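Local coordinates for ganglioside-induced differentiation-associated protein 2 (Homo sapiens, PDB 4UML), which is of unsettled function but carries an N-terminal macro domain, a fold that in many relatives binds ADP-ribose or its derivatives, and probably acts in signalling, at residues C108-T116 with S145-L156. Numbering follows the deposited sequence. Where two conformers were deposited one is given.
Sequences CRTGEAKLT and SLYSCYRNVLQL
S145 meets T110 at the N-terminal end of the 145-156 helix segment, its OG lying 3.7 Å from the methyl CG2 of T110. T110 and G111 are the central residues of a type II turn from R109 to E112, and its glycine bend fits closely against the helix. S148 CB lies 3.5 Å from G111 O, while C149 SG sits 3.7 Å from G111 CA; the backbone angles of G111 and the nearness of S148 CB suit a residue lacking a side chain.

One turn further on, N152 supplies the polar link: ND2 donates to G111 O over 2.9 Å, nearly straight at 161°, with the acceptor in the amide plane. Placing CG anti to the carbonyl carbon (chi1 -74°) carries the amide there. Its other end, OD1, receives NH1 of R151, fixing which way the amide faces, and N152 CB packs on A113 CB at 3.9 Å. A leucine here would probably leave G111 O without this donor and R151 NH1 without this acceptor.

Beyond it the contact becomes apolar. V153 CG2 approaches A113 CB at 4.2 Å, and L156 brings CD1 to 3.8 Å from the same methyl and 4.5 Å from L115 CB. The strand, paired with 125-129, is the antiparallel edge of the mixed sheet; helix 139-159 covers it, the axes of 113-116 and 145-156 crossing at -38°, the α/β layering of the macro domain fold.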
ATOM      1  N   CYS A 108      15.013  -4.100  -7.416  1.00 36.70           N
ATOM      2  CA  CYS A 108      14.278  -4.566  -6.257  1.00 35.20           C
ATOM      3  C   CYS A 108      13.730  -5.952  -6.602  1.00 34.38           C
ATOM      4  O   CYS A 108      13.175  -6.155  -7.671  1.00 34.67           O
ATOM      5  CB  CYS A 108      13.132  -3.599  -5.938  1.00 37.03           C
ATOM      6  SG  CYS A 108      12.170  -4.053  -4.483  1.00 35.27           S
ATOM      7  N   ARG A 109      13.945  -6.922  -5.729  1.00 34.90           N
ATOM      8  CA  ARG A 109      13.497  -8.284  -5.999  1.00 37.12           C
ATOM      9  C   ARG A 109      12.025  -8.408  -5.687  1.00 35.61           C
ATOM     10  O   ARG A 109      11.480  -7.660  -4.880  1.00 33.55           O
ATOM     11  CB  ARG A 109      14.317  -9.276  -5.168  1.00 42.72           C
ATOM     12  CG  ARG A 109      15.805  -9.277  -5.553  1.00 45.54           C
ATOM     13  CD  ARG A 109      16.686 -10.076  -4.593  1.00 52.13           C
ATOM     14  NE  ARG A 109      17.037  -9.313  -3.388  1.00 56.69           N
ATOM     15  N   THR A 110      11.389  -9.353  -6.353  1.00 33.17           N
ATOM     16  CA  THR A 110      10.017  -9.716  -6.087  1.00 32.47           C
ATOM     17  C   THR A 110       9.820  -9.948  -4.592  1.00 30.83           C
ATOM     18  O   THR A 110      10.552 -10.705  -3.985  1.00 29.27           O
ATOM     19  CB  THR A 110       9.670 -10.999  -6.876  1.00 31.88           C
ATOM     20  OG1 THR A 110      10.207 -10.870  -8.205  1.00 33.39           O
ATOM     21  CG2 THR A 110       8.168 -11.201  -6.933  1.00 32.71           C
ATOM     22  N   GLY A 111       8.850  -9.256  -4.002  1.00 30.42           N
ATOM     23  CA  GLY A 111       8.571  -9.357  -2.589  1.00 27.86           C
ATOM     24  C   GLY A 111       9.299  -8.400  -1.681  1.00 28.63           C
ATOM     25  O   GLY A 111       8.921  -8.262  -0.536  1.00 33.48           O
ATOM     26  N   GLU A 112      10.351  -7.750  -2.130  1.00 29.00           N
ATOM     27  CA  GLU A 112      11.076  -6.892  -1.200  1.00 31.84           C
ATOM     28  C   GLU A 112      10.665  -5.426  -1.382  1.00 30.06           C
ATOM     29  O   GLU A 112      10.017  -5.080  -2.351  1.00 29.37           O
ATOM     30  CB  GLU A 112      12.608  -7.093  -1.288  1.00 38.54           C
ATOM     31  CG  GLU A 112      13.320  -6.352  -2.397  1.00 41.11           C
ATOM     32  CD  GLU A 112      14.867  -6.310  -2.276  1.00 45.73           C
ATOM     33  OE1 GLU A 112      15.431  -5.928  -1.219  1.00 54.83           O
ATOM     34  OE2 GLU A 112      15.532  -6.605  -3.273  1.00 39.51           O
ATOM     35  N   ALA A 113      11.015  -4.587  -0.417  1.00 28.69           N
ATOM     36  CA  ALA A 113      10.674  -3.164  -0.475  1.00 28.83           C
ATOM     37  C   ALA A 113      11.900  -2.300  -0.244  1.00 28.57           C
ATOM     38  O   ALA A 113      12.801  -2.674   0.503  1.00 29.05           O
ATOM     39  CB  ALA A 113       9.595  -2.829   0.538  1.00 26.62           C
ATOM     40  N   LYS A 114      11.918  -1.140  -0.875  1.00 29.44           N
ATOM     41  CA  LYS A 114      13.052  -0.225  -0.816  1.00 30.07           C
ATOM     42  C   LYS A 114      12.610   1.247  -0.781  1.00 29.61           C
ATOM     43  O   LYS A 114      11.738   1.677  -1.545  1.00 28.84           O
ATOM     44  CB  LYS A 114      13.992  -0.435  -2.029  1.00 31.15           C
ATOM     45  CG  LYS A 114      14.770  -1.756  -2.021  1.00 33.01           C
ATOM     46  CD  LYS A 114      15.853  -1.800  -3.087  1.00 33.40           C
ATOM     47  CE  LYS A 114      16.799  -2.973  -2.862  1.00 37.24           C
ATOM     48  NZ  LYS A 114      17.859  -2.997  -3.921  1.00 37.89           N
ATOM     49  N   LEU A 115      13.287   2.017   0.069  1.00 27.46           N
ATOM     50  CA  LEU A 115      12.930   3.375   0.361  1.00 30.53           C
ATOM     51  C   LEU A 115      13.680   4.350  -0.537  1.00 30.64           C
ATOM     52  O   LEU A 115      14.890   4.188  -0.777  1.00 31.45           O
ATOM     53  CB  LEU A 115      13.311   3.655   1.806  1.00 35.19           C
ATOM     54  CG  LEU A 115      12.718   4.936   2.386  1.00 40.46           C
ATOM     55  CD1 LEU A 115      11.252   4.725   2.745  1.00 39.31           C
ATOM     56  CD2 LEU A 115      13.515   5.352   3.609  1.00 43.72           C
ATOM     57  N   THR A 116      12.973   5.354  -1.044  1.00 32.55           N
ATOM     58  CA  THR A 116      13.622   6.587  -1.558  1.00 29.14           C
ATOM     59  C   THR A 116      12.953   7.803  -0.957  1.00 29.52           C
ATOM     60  O   THR A 116      11.893   7.703  -0.320  1.00 26.36           O
ATOM     61  CB  THR A 116      13.549   6.711  -3.107  1.00 28.29           C
ATOM     62  OG1 THR A 116      12.188   6.830  -3.560  1.00 28.31           O
ATOM     63  CG2 THR A 116      14.175   5.546  -3.769  1.00 29.13           C
ATOM     64  N   SER A 145       5.060 -14.157  -2.196  1.00 23.31           N
ATOM     65  CA  SER A 145       5.615 -12.891  -2.651  1.00 25.47           C
ATOM     66  C   SER A 145       4.733 -11.691  -2.344  1.00 24.46           C
ATOM     67  O   SER A 145       5.218 -10.661  -1.895  1.00 24.53           O
ATOM     68  CB  SER A 145       5.857 -12.909  -4.154  1.00 26.05           C
ATOM     69  OG  SER A 145       6.952 -13.672  -4.469  1.00 28.47           O
ATOM     70  N   LEU A 146       3.442 -11.799  -2.588  1.00 23.05           N
ATOM     71  CA  LEU A 146       2.572 -10.645  -2.346  1.00 24.51           C
ATOM     72  C   LEU A 146       2.534 -10.349  -0.849  1.00 23.96           C
ATOM     73  O   LEU A 146       2.571  -9.196  -0.420  1.00 21.98           O
ATOM     74  CB  LEU A 146       1.156 -10.891  -2.871  1.00 25.48           C
ATOM     75  CG  LEU A 146       0.214  -9.668  -2.884  1.00 25.38           C
ATOM     76  CD1 LEU A 146       0.742  -8.577  -3.806  1.00 25.99           C
ATOM     77  CD2 LEU A 146      -1.181 -10.100  -3.283  1.00 25.79           C
ATOM     78  N   TYR A 147       2.438 -11.400  -0.045  1.00 23.97           N
ATOM     79  CA  TYR A 147       2.489 -11.243   1.394  1.00 23.83           C
ATOM     80  C   TYR A 147       3.761 -10.492   1.833  1.00 22.01           C
ATOM     81  O   TYR A 147       3.707  -9.568   2.658  1.00 21.71           O
ATOM     82  CB  TYR A 147       2.434 -12.620   2.066  1.00 26.55           C
ATOM     83  CG  TYR A 147       2.802 -12.533   3.503  1.00 27.63           C
ATOM     84  CD1 TYR A 147       1.992 -11.833   4.400  1.00 29.87           C
ATOM     85  CD2 TYR A 147       3.972 -13.085   3.972  1.00 28.69           C
ATOM     86  CE1 TYR A 147       2.342 -11.718   5.750  1.00 33.28           C
ATOM     87  CE2 TYR A 147       4.322 -12.998   5.321  1.00 33.02           C
ATOM     88  CZ  TYR A 147       3.508 -12.325   6.210  1.00 33.88           C
ATOM     89  OH  TYR A 147       3.905 -12.217   7.533  1.00 36.84           O
ATOM     90  N   SER A 148       4.897 -10.879   1.275  1.00 25.07           N
ATOM     91  CA  SER A 148       6.172 -10.237   1.583  1.00 25.91           C
ATOM     92  C   SER A 148       6.184  -8.780   1.178  1.00 26.83           C
ATOM     93  O   SER A 148       6.734  -7.961   1.892  1.00 24.82           O
ATOM     94  CB  SER A 148       7.342 -10.993   0.959  1.00 29.37           C
ATOM     95  OG  SER A 148       7.459 -12.233   1.633  1.00 31.53           O
ATOM     96  N   CYS A 149       5.612  -8.438   0.022  1.00 24.10           N
ATOM     97  CA  CYS A 149       5.473  -7.024  -0.329  1.00 22.63           C
ATOM     98  C   CYS A 149       4.828  -6.218   0.804  1.00 21.90           C
ATOM     99  O   CYS A 149       5.372  -5.197   1.221  1.00 22.96           O
ATOM    100  CB  CYS A 149       4.618  -6.869  -1.592  1.00 22.67           C
ATOM    101  SG  CYS A 149       5.424  -7.468  -3.077  1.00 25.68           S
ATOM    102  N   TYR A 150       3.642  -6.628   1.237  1.00 20.81           N
ATOM    103  CA  TYR A 150       2.915  -5.879   2.257  1.00 22.58           C
ATOM    104  C   TYR A 150       3.683  -5.869   3.614  1.00 23.57           C
ATOM    105  O   TYR A 150       3.801  -4.845   4.251  1.00 23.31           O
ATOM    106  CB  TYR A 150       1.503  -6.441   2.443  1.00 21.13           C
ATOM    107  CG  TYR A 150       0.570  -5.983   1.379  1.00 23.11           C
ATOM    108  CD1 TYR A 150      -0.071  -4.758   1.501  1.00 24.68           C
ATOM    109  CD2 TYR A 150       0.420  -6.697   0.182  1.00 22.14           C
ATOM    110  CE1 TYR A 150      -0.876  -4.275   0.489  1.00 23.84           C
ATOM    111  CE2 TYR A 150      -0.410  -6.238  -0.830  1.00 23.50           C
ATOM    112  CZ  TYR A 150      -1.040  -5.030  -0.677  1.00 23.35           C
ATOM    113  OH  TYR A 150      -1.822  -4.543  -1.655  1.00 24.06           O
ATOM    114  N   ARG A 151       4.225  -7.013   3.988  1.00 24.19           N
ATOM    115  CA  ARG A 151       5.012  -7.177   5.224  1.00 25.82           C
ATOM    116  C   ARG A 151       6.264  -6.274   5.205  1.00 25.78           C
ATOM    117  O   ARG A 151       6.581  -5.579   6.167  1.00 25.82           O
ATOM    118  CB  ARG A 151       5.416  -8.639   5.292  1.00 30.90           C
ATOM    119  CG  ARG A 151       6.296  -9.030   6.476  1.00 37.07           C
ATOM    120  CD  ARG A 151       7.774  -9.070   6.114  1.00 42.91           C
ATOM    121  NE  ARG A 151       8.555  -9.772   7.140  1.00 51.15           N
ATOM    122  CZ  ARG A 151       9.890  -9.829   7.189  1.00 55.72           C
ATOM    123  NH1 ARG A 151      10.637  -9.220   6.278  1.00 56.18           N
ATOM    124  NH2 ARG A 151      10.487 -10.510   8.165  1.00 55.41           N
ATOM    125  N   ASN A 152       6.984  -6.278   4.090  1.00 24.53           N
ATOM    126  CA  ASN A 152       8.182  -5.471   3.997  1.00 25.27           C
ATOM    127  C   ASN A 152       7.954  -3.958   3.919  1.00 25.86           C
ATOM    128  O   ASN A 152       8.796  -3.173   4.387  1.00 24.38           O
ATOM    129  CB  ASN A 152       9.050  -5.973   2.858  1.00 26.60           C
ATOM    130  CG  ASN A 152       9.748  -7.282   3.207  1.00 29.55           C
ATOM    131  OD1 ASN A 152      10.193  -7.449   4.336  1.00 29.37           O
ATOM    132  ND2 ASN A 152       9.814  -8.217   2.262  1.00 26.89           N
ATOM    133  N   VAL A 153       6.840  -3.540   3.307  1.00 21.99           N
ATOM    134  CA  VAL A 153       6.463  -2.131   3.334  1.00 23.95           C
ATOM    135  C   VAL A 153       6.265  -1.676   4.759  1.00 24.47           C
ATOM    136  O   VAL A 153       6.815  -0.646   5.215  1.00 22.68           O
ATOM    137  CB  VAL A 153       5.150  -1.907   2.535  1.00 22.49           C
ATOM    138  CG1 VAL A 153       4.563  -0.526   2.804  1.00 22.83           C
ATOM    139  CG2 VAL A 153       5.464  -2.028   1.045  1.00 23.77           C
ATOM    140  N   LEU A 154       5.462  -2.465   5.456  1.00 25.41           N
ATOM    141  CA  LEU A 154       5.176  -2.192   6.851  1.00 26.58           C
ATOM    142  C   LEU A 154       6.420  -2.257   7.747  1.00 25.97           C
ATOM    143  O   LEU A 154       6.510  -1.479   8.688  1.00 26.78           O
ATOM    144  CB  LEU A 154       4.110  -3.149   7.350  1.00 28.24           C
ATOM    145  CG  LEU A 154       2.740  -2.905   6.716  1.00 29.48           C
ATOM    146  CD1 LEU A 154       1.805  -4.084   6.990  1.00 29.36           C
ATOM    147  CD2 LEU A 154       2.121  -1.593   7.147  1.00 31.54           C
ATOM    148  N   GLN A 155       7.343  -3.171   7.464  1.00 30.32           N
ATOM    149  CA  GLN A 155       8.642  -3.282   8.163  0.50 32.68           C
ATOM    150  C   GLN A 155       9.425  -1.990   8.024  1.00 34.23           C
ATOM    151  O   GLN A 155      10.011  -1.492   8.989  1.00 32.57           O
ATOM    152  CB  GLN A 155       9.479  -4.453   7.583  0.50 34.65           C
ATOM    153  CG  GLN A 155      10.877  -4.694   8.196  0.50 36.55           C
ATOM    154  CD  GLN A 155      11.516  -6.020   7.748  0.50 36.28           C
ATOM    155  OE1 GLN A 155      10.897  -6.823   7.054  0.50 37.66           O
ATOM    156  NE2 GLN A 155      12.755  -6.248   8.149  0.50 38.31           N
ATOM    157  N   LEU A 156       9.476  -1.484   6.797  1.00 32.02           N
ATOM    158  CA  LEU A 156      10.162  -0.234   6.525  1.00 35.09           C
ATOM    159  C   LEU A 156       9.512   0.904   7.272  1.00 33.83           C
ATOM    160  O   LEU A 156      10.191   1.740   7.865  1.00 33.25           O
ATOM    161  CB  LEU A 156      10.207   0.083   5.030  1.00 35.05           C
ATOM    162  CG  LEU A 156      11.422  -0.424   4.269  1.00 40.19           C
ATOM    163  CD1 LEU A 156      11.237  -0.181   2.781  1.00 37.52           C
ATOM    164  CD2 LEU A 156      12.705   0.243   4.775  1.00 43.99           C
TER